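Local coordinates for protein manganese-containing pseudocatalase (Thermus thermophilus, PDB 2V8T) that probably breaks down hydrogen peroxide to water and oxygen at a two-manganese centre, at residues 17-22 against 169-174; 139-142 against 146-149; 157-162 against 213-218. One frame throughout, in Å; residues are numbered along the deposited sequence.

Contact 1 of 3, residues 17-22 against 169-174. With SO4 (sulfate ion), chain H.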
loop_
_atom_site.group_PDB
_atom_site.type_symbol
_atom_site.label_atom_id
_atom_site.label_comp_id
_atom_site.label_asym_id
_atom_site.label_seq_id
_atom_site.Cartn_x
_atom_site.Cartn_y
_atom_site.Cartn_z
ATOM N N GLU A 17 1.869 25.300 24.341
ATOM C CA GLU A 17 2.818 24.213 24.472
ATOM C C GLU A 17 2.514 23.174 23.380
ATOM O O GLU A 17 1.451 23.218 22.754
ATOM C CB GLU A 17 2.872 23.579 25.845
ATOM C CG GLU A 17 1.628 22.933 26.178
ATOM C CD GLU A 17 1.676 22.332 27.626
ATOM O OE1 GLU A 17 2.731 22.336 28.286
ATOM O OE2 GLU A 17 0.649 21.826 28.068
ATOM N N GLN A 18 3.408 22.248 23.206
ATOM C CA GLN A 18 3.231 21.221 22.216
ATOM C C GLN A 18 1.989 20.379 22.538
ATOM O O GLN A 18 1.695 20.087 23.697
ATOM C CB GLN A 18 4.410 20.196 22.157
ATOM C CG GLN A 18 5.631 20.803 21.620
ATOM C CD GLN A 18 6.891 20.017 21.997
ATOM O OE1 GLN A 18 7.217 19.929 23.198
ATOM N NE2 GLN A 18 7.555 19.416 21.039
ATOM N N ASP A 19 1.325 19.924 21.464
ATOM C CA ASP A 19 0.156 19.050 21.588
ATOM C C ASP A 19 0.247 18.009 20.487
ATOM O O ASP A 19 -0.353 18.147 19.399
ATOM C CB ASP A 19 -1.139 19.825 21.538
ATOM C CG ASP A 19 -2.350 18.940 21.901
ATOM O OD1 ASP A 19 -2.274 17.697 21.799
ATOM O OD2 ASP A 19 -3.389 19.567 22.261
ATOM N N PRO A 20 1.015 16.930 20.725
ATOM C CA PRO A 20 1.230 15.924 19.694
ATOM C C PRO A 20 -0.056 15.321 19.162
ATOM O O PRO A 20 -0.222 15.170 17.953
ATOM C CB PRO A 20 2.134 14.882 20.394
ATOM C CG PRO A 20 2.927 15.728 21.397
ATOM C CD PRO A 20 1.881 16.712 21.914
ATOM N N ASN A 21 -0.966 14.902 20.057
ATOM C CA ASN A 21 -2.161 14.241 19.570
ATOM C C ASN A 21 -3.084 15.194 18.792
ATOM O O ASN A 21 -3.774 14.768 17.858
ATOM C CB ASN A 21 -2.904 13.506 20.671
ATOM C CG ASN A 21 -2.175 12.256 21.137
ATOM O OD1 ASN A 21 -1.203 11.801 20.498
ATOM N ND2 ASN A 21 -2.679 11.656 22.206
ATOM N N ALA A 22 -3.103 16.491 19.147
ATOM C CA ALA A 22 -3.815 17.451 18.293
ATOM C C ALA A 22 -3.195 17.472 16.891
ATOM O O ALA A 22 -3.916 17.461 15.887
ATOM C CB ALA A 22 -3.809 18.827 18.894
ATOM N N THR A 169 -10.296 19.146 18.918
ATOM C CA THR A 169 -9.106 19.935 19.227
ATOM C C THR A 169 -9.580 21.289 19.743
ATOM O O THR A 169 -10.200 22.020 19.009
ATOM C CB THR A 169 -8.144 20.099 17.979
ATOM O OG1 THR A 169 -8.846 20.689 16.894
ATOM C CG2 THR A 169 -7.536 18.712 17.576
ATOM N N ASP A 170 -9.162 21.685 20.941
ATOM C CA ASP A 170 -9.461 22.961 21.487
ATOM C C ASP A 170 -8.363 24.012 21.269
ATOM O O ASP A 170 -8.531 25.151 21.671
ATOM C CB ASP A 170 -9.849 22.862 22.974
ATOM C CG ASP A 170 -8.760 22.388 23.871
ATOM O OD1 ASP A 170 -7.594 22.150 23.435
ATOM O OD2 ASP A 170 -9.027 22.180 25.092
ATOM N N ASN A 171 -7.316 23.658 20.584
ATOM C CA ASN A 171 -6.191 24.529 20.428
ATOM C C ASN A 171 -6.559 25.692 19.499
ATOM O O ASN A 171 -6.984 25.455 18.368
ATOM C CB ASN A 171 -5.014 23.766 19.769
ATOM C CG ASN A 171 -4.728 22.474 20.411
ATOM O OD1 ASN A 171 -5.470 21.501 20.120
ATOM N ND2 ASN A 171 -3.742 22.399 21.265
ATOM N N PRO A 172 -6.338 26.943 19.920
ATOM C CA PRO A 172 -6.681 28.069 19.012
ATOM C C PRO A 172 -6.048 27.993 17.656
ATOM O O PRO A 172 -6.657 28.421 16.668
ATOM C CB PRO A 172 -6.243 29.305 19.823
ATOM C CG PRO A 172 -6.487 28.862 21.264
ATOM C CD PRO A 172 -6.022 27.421 21.294
ATOM N N VAL A 173 -4.804 27.494 17.532
ATOM C CA VAL A 173 -4.190 27.460 16.211
ATOM C C VAL A 173 -5.024 26.581 15.258
ATOM O O VAL A 173 -5.216 26.906 14.084
ATOM C CB VAL A 173 -2.716 27.064 16.266
ATOM C CG1 VAL A 173 -2.489 25.607 16.679
ATOM C CG2 VAL A 173 -2.023 27.381 14.969
ATOM N N ALA A 174 -5.486 25.444 15.777
ATOM C CA ALA A 174 -6.313 24.551 14.975
ATOM C C ALA A 174 -7.679 25.139 14.710
ATOM O O ALA A 174 -8.209 25.031 13.604
ATOM C CB ALA A 174 -6.445 23.185 15.674
HETATM S S SO4 H . -2.938 25.676 23.145
HETATM O O1 SO4 H . -2.046 24.937 24.053
HETATM O O2 SO4 H . -2.578 27.085 23.188
HETATM O O3 SO4 H . -2.757 25.177 21.780
HETATM O O4 SO4 H . -4.325 25.492 23.556
#
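Two helix starts are tied together where D19, the N-cap residue of helix 20-26, meets N171, which sits just before helix 172-200. N171 ND2 donates to D19 OD2 over 3.0 Å with an N-H...O angle of 165°; the acceptor lies almost in the amide plane and is met on its anti side, somewhat out of the carboxylate plane. With CG anti to the backbone N (chi1 -171°), D19 holds its carboxylate back over the first turn, where OD1 takes the capping bond from A22 N at 3.0 Å, arriving from well above the carboxylate plane. One carboxylate therefore caps its own helix with one oxygen and reaches across with the other, its plane turned 60° from the N171 amide. A22 CB packs alongside, 3.4 Å from N171 OD1 and 4.0 Å from T169 CG2. A second N-H of N171 ND2 goes to O3 of a sulfate ion, probably from the crystallisation liquor, at 3.0 Å, so this amide nitrogen donates to two anions. D19 OD2 also forms a salt bridge with K108 of the second subunit, which packs on A22 and T169 too. Were D19 an alanine, A22 N would probably lose its capping acceptor, N171 ND2 one of its two partners and K108 of the second subunit this salt bridge. The buried acid is thus shared between a helix end, the loop leading into helix 172-200 and a subunit interface, and the nearby lysine and N-H donors are likely to stabilise its negative form.

Contact 2 of 3, residues 139-142 against 146-149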
loop_
_atom_site.group_PDB
_atom_site.type_symbol
_atom_site.label_atom_id
_atom_site.label_comp_id
_atom_site.label_asym_id
_atom_site.label_seq_id
_atom_site.Cartn_x
_atom_site.Cartn_y
_atom_site.Cartn_z
ATOM N N PHE A 139 -9.030 11.889 -8.583
ATOM C CA PHE A 139 -10.011 11.503 -9.605
ATOM C C PHE A 139 -9.877 12.513 -10.750
ATOM O O PHE A 139 -10.146 13.702 -10.576
ATOM C CB PHE A 139 -11.429 11.569 -9.004
ATOM C CG PHE A 139 -12.481 11.144 -9.972
ATOM C CD1 PHE A 139 -12.729 9.797 -10.154
ATOM C CD2 PHE A 139 -13.242 12.056 -10.697
ATOM C CE1 PHE A 139 -13.702 9.369 -11.059
ATOM C CE2 PHE A 139 -14.199 11.655 -11.574
ATOM C CZ PHE A 139 -14.443 10.315 -11.744
ATOM N N THR A 140 -9.443 12.021 -11.906
ATOM C CA THR A 140 -9.265 12.889 -13.078
ATOM C C THR A 140 -9.712 12.095 -14.297
ATOM O O THR A 140 -8.953 11.378 -14.966
ATOM C CB THR A 140 -7.857 13.461 -13.133
ATOM O OG1 THR A 140 -7.684 14.276 -14.293
ATOM C CG2 THR A 140 -6.722 12.443 -13.094
ATOM N N SER A 141 -11.023 12.160 -14.545
ATOM C CA SER A 141 -11.676 11.328 -15.551
ATOM C C SER A 141 -11.657 11.917 -16.944
ATOM O O SER A 141 -11.982 11.234 -17.917
ATOM C CB SER A 141 -13.157 11.096 -15.204
ATOM O OG SER A 141 -13.946 12.254 -15.425
ATOM N N GLY A 142 -11.374 13.205 -17.062
ATOM C CA GLY A 142 -11.508 13.928 -18.320
ATOM C C GLY A 142 -12.918 14.371 -18.667
ATOM O O GLY A 142 -13.044 15.174 -19.604
ATOM N N LEU A 146 -18.668 14.913 -14.678
ATOM C CA LEU A 146 -18.310 13.870 -13.687
ATOM C C LEU A 146 -17.265 14.416 -12.699
ATOM O O LEU A 146 -17.380 14.206 -11.489
ATOM C CB LEU A 146 -17.841 12.649 -14.430
ATOM C CG LEU A 146 -17.521 11.410 -13.548
ATOM C CD1 LEU A 146 -18.710 10.910 -12.783
ATOM C CD2 LEU A 146 -16.947 10.327 -14.452
ATOM N N ASP A 147 -16.253 15.097 -13.219
ATOM C CA ASP A 147 -15.228 15.682 -12.365
ATOM C C ASP A 147 -15.823 16.742 -11.418
ATOM O O ASP A 147 -15.473 16.792 -10.244
ATOM C CB ASP A 147 -14.117 16.324 -13.180
ATOM C CG ASP A 147 -13.108 15.308 -13.814
ATOM O OD1 ASP A 147 -13.157 14.112 -13.540
ATOM O OD2 ASP A 147 -12.270 15.872 -14.555
ATOM N N LEU A 148 -16.709 17.606 -11.944
ATOM C CA LEU A 148 -17.285 18.627 -11.093
ATOM C C LEU A 148 -18.185 18.061 -10.015
ATOM O O LEU A 148 -18.226 18.554 -8.895
ATOM C CB LEU A 148 -18.079 19.660 -11.936
ATOM C CG LEU A 148 -17.213 20.603 -12.767
ATOM C CD1 LEU A 148 -18.105 21.350 -13.758
ATOM C CD2 LEU A 148 -16.491 21.613 -11.847
ATOM N N LEU A 149 -18.953 16.999 -10.351
ATOM C CA LEU A 149 -19.762 16.305 -9.364
ATOM C C LEU A 149 -18.860 15.741 -8.252
ATOM O O LEU A 149 -19.124 15.899 -7.065
ATOM C CB LEU A 149 -20.578 15.206 -10.065
ATOM C CG LEU A 149 -21.393 14.335 -9.135
ATOM C CD1 LEU A 149 -22.456 15.103 -8.353
ATOM C CD2 LEU A 149 -22.041 13.182 -9.954
HETATM O O HOH W 1 -9.966 15.147 -15.432
#
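S141 and D147 are held by a double grip on one carboxylate oxygen, and the two donors come from different directions. S141 N reaches D147 OD1 at 3.1 Å on the syn lone pair, whereas S141 OG donates to the same atom at 2.8 Å from 54° above the carboxylate plane. The hydroxyl gets there because OG stands between the backbone N and the carbonyl carbon (chi1 73°), and it also accepts from N143 N. D147 OD2 takes a hydrogen bond from a water at 2.6 Å; that water donates to T140 OG1 as well and accepts from G142 N at 2.9 Å, bridging loop and helix. T140 OG1 is further bonded to N49. Beside this polar cluster the F139 ring stands nearly upright to the carboxylate, their planes 81° apart, with CE2 3.3 Å from D147 OD1. L146 crosses the F139 side chain at about a right angle and brings CD2 against the ring edge, 3.7 Å from CZ. The loop is thereby folded back on the first turns of helix 144-166, where the F139 ring stacks on H150. Helix 36-49 adjoins the loop through N42 and Q46, which bond to the backbone of F139, while F153 of the third subunit meets the F139 ring edge-to-face.

Contact 3 of 3, residues 157-162 against 213-218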
loop_
_atom_site.group_PDB
_atom_site.type_symbol
_atom_site.label_atom_id
_atom_site.label_comp_id
_atom_site.label_asym_id
_atom_site.label_seq_id
_atom_site.Cartn_x
_atom_site.Cartn_y
_atom_site.Cartn_z
ATOM N N ALA A 157 -17.217 16.504 1.765
ATOM C CA ALA A 157 -16.578 15.452 2.564
ATOM C C ALA A 157 -15.397 16.055 3.367
ATOM O O ALA A 157 -15.245 15.804 4.564
ATOM C CB ALA A 157 -16.112 14.322 1.662
ATOM N N ALA A 158 -14.590 16.874 2.698
ATOM C CA ALA A 158 -13.483 17.558 3.378
ATOM C C ALA A 158 -14.008 18.443 4.500
ATOM O O ALA A 158 -13.423 18.504 5.580
ATOM C CB ALA A 158 -12.675 18.373 2.380
ATOM N N ARG A 159 -15.111 19.147 4.257
ATOM C CA ARG A 159 -15.725 19.979 5.288
ATOM C C ARG A 159 -16.119 19.148 6.500
ATOM O O ARG A 159 -15.928 19.541 7.649
ATOM C CB ARG A 159 -16.958 20.688 4.738
ATOM C CG ARG A 159 -17.562 21.667 5.725
ATOM C CD ARG A 159 -18.971 21.981 5.425
ATOM N NE ARG A 159 -19.485 23.036 6.296
ATOM C CZ ARG A 159 -20.659 23.012 6.897
ATOM N NH1 ARG A 159 -21.498 22.010 6.733
ATOM N NH2 ARG A 159 -20.995 23.987 7.731
ATOM N N THR A 160 -16.715 17.976 6.240
ATOM C CA THR A 160 -17.151 17.094 7.303
ATOM C C THR A 160 -15.950 16.682 8.181
ATOM O O THR A 160 -16.026 16.675 9.411
ATOM C CB THR A 160 -17.873 15.853 6.695
ATOM O OG1 THR A 160 -18.991 16.313 5.958
ATOM C CG2 THR A 160 -18.355 14.949 7.767
ATOM N N HIS A 161 -14.823 16.330 7.536
ATOM C CA HIS A 161 -13.623 15.995 8.288
ATOM C C HIS A 161 -13.124 17.188 9.102
ATOM O O HIS A 161 -12.705 17.037 10.251
ATOM C CB HIS A 161 -12.522 15.444 7.397
ATOM C CG HIS A 161 -12.790 14.064 6.894
ATOM N ND1 HIS A 161 -14.001 13.433 6.763
ATOM C CD2 HIS A 161 -11.822 13.208 6.535
ATOM C CE1 HIS A 161 -13.715 12.177 6.283
ATOM N NE2 HIS A 161 -12.404 12.060 6.201
ATOM N N LYS A 162 -13.128 18.380 8.499
ATOM C CA LYS A 162 -12.692 19.575 9.242
ATOM C C LYS A 162 -13.550 19.803 10.475
ATOM O O LYS A 162 -13.033 20.135 11.534
ATOM C CB LYS A 162 -12.618 20.810 8.334
ATOM C CG LYS A 162 -11.503 20.710 7.289
ATOM C CD LYS A 162 -10.944 22.017 6.851
ATOM C CE LYS A 162 -9.821 21.908 5.834
ATOM N NZ LYS A 162 -10.204 21.300 4.507
ATOM N N ILE A 213 -25.442 21.733 9.092
ATOM C CA ILE A 213 -24.996 22.581 10.187
ATOM C C ILE A 213 -24.379 23.786 9.502
ATOM O O ILE A 213 -23.641 23.656 8.512
ATOM C CB ILE A 213 -23.984 21.894 11.121
ATOM C CG1 ILE A 213 -23.632 22.822 12.277
ATOM C CG2 ILE A 213 -22.742 21.324 10.368
ATOM C CD1 ILE A 213 -22.738 22.187 13.351
ATOM N N ASP A 214 -24.717 24.977 9.986
ATOM C CA ASP A 214 -24.210 26.205 9.406
ATOM C C ASP A 214 -22.799 26.528 9.962
ATOM O O ASP A 214 -22.552 26.373 11.156
ATOM C CB ASP A 214 -25.153 27.367 9.637
ATOM C CG ASP A 214 -26.475 27.137 9.001
ATOM O OD1 ASP A 214 -26.584 26.544 7.920
ATOM O OD2 ASP A 214 -27.447 27.658 9.597
ATOM N N ASN A 215 -21.971 27.065 9.093
ATOM C CA ASN A 215 -20.677 27.570 9.532
ATOM C C ASN A 215 -20.821 28.615 10.639
ATOM O O ASN A 215 -19.899 28.771 11.456
ATOM C CB ASN A 215 -19.880 28.158 8.376
ATOM C CG ASN A 215 -19.200 27.091 7.493
ATOM O OD1 ASN A 215 -19.018 25.951 7.862
ATOM N ND2 ASN A 215 -18.703 27.567 6.387
ATOM N N SER A 216 -21.955 29.310 10.704
ATOM C CA SER A 216 -22.178 30.286 11.773
ATOM C C SER A 216 -22.146 29.677 13.176
ATOM O O SER A 216 -21.989 30.436 14.153
ATOM C CB SER A 216 -23.518 31.014 11.533
ATOM O OG SER A 216 -24.582 30.110 11.621
ATOM N N LYS A 217 -22.289 28.353 13.302
ATOM C CA LYS A 217 -22.222 27.689 14.599
ATOM C C LYS A 217 -20.795 27.423 15.059
ATOM O O LYS A 217 -20.585 26.954 16.191
ATOM C CB LYS A 217 -22.975 26.360 14.542
ATOM C CG LYS A 217 -24.426 26.522 14.209
ATOM C CD LYS A 217 -25.182 27.505 15.092
ATOM C CE LYS A 217 -26.587 27.855 14.531
ATOM N NZ LYS A 217 -27.261 28.928 15.337
ATOM N N ILE A 218 -19.815 27.727 14.215
ATOM C CA ILE A 218 -18.424 27.527 14.547
ATOM C C ILE A 218 -17.854 28.963 14.736
ATOM O O ILE A 218 -17.763 29.707 13.771
ATOM C CB ILE A 218 -17.696 26.822 13.392
ATOM C CG1 ILE A 218 -18.374 25.473 13.048
ATOM C CG2 ILE A 218 -16.210 26.680 13.749
ATOM C CD1 ILE A 218 -18.460 24.492 14.223
#
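R159 reaches out from helix 144-166 into the loop before helix 219-226 and fixes it by its guanidinium edge. An extended chain from CG to NE carries the head group away from the helix. This is the close part of the contact: NH2 donates to I213 O at 2.8 Å and to N215 OD1 at 2.8 Å, the latter with an N-H...O angle of 166°, both acceptors lying near the guanidinium plane. NH1 adds a longer bond to I213 O, 3.2 Å, so two nitrogens converge end-on on one carbonyl oxygen, while NE makes only a weak bond to N215 OD1. The N215 side chain comes from the opposite direction, its amide plane turned 54° from the guanidinium. On the looser side, I213 CG2 is 3.9 Å from R159 NH1, and the exposed D214 has its CB pointing away. NH1 also bonds to I210 O, and L182 of helix 172-200 packs on the arginine. The guanidinium of this buried arginine, about 9 Å from a manganese ion, is met in this contact by a backbone carbonyl and an amide oxygen, and so ties the loop to helix 144-166 by directed bonds to neutral oxygens and not by a salt bridge within the contact.

From the N terminus, the chain enters contact 1 at 17-22, just as helix 20-26 begins, and returns to it only at 169-174, closing a long loop between the starts of helices 20-26 and 172-200. Contact 2 lies wholly within that loop: 139-142 turns back on 146-149 after a few residues. Contact 3 opens at 157-162 further along helix 144-166, still inside the span of contact 1, but closes at 213-218 beyond it, so contacts 1 and 3 cross. Contacts 2 and 3 follow in series on one helix, with centres about 24 Å apart. Contacts 1 and 3 both touch the second subunit; contacts 2 and 3 both touch the third.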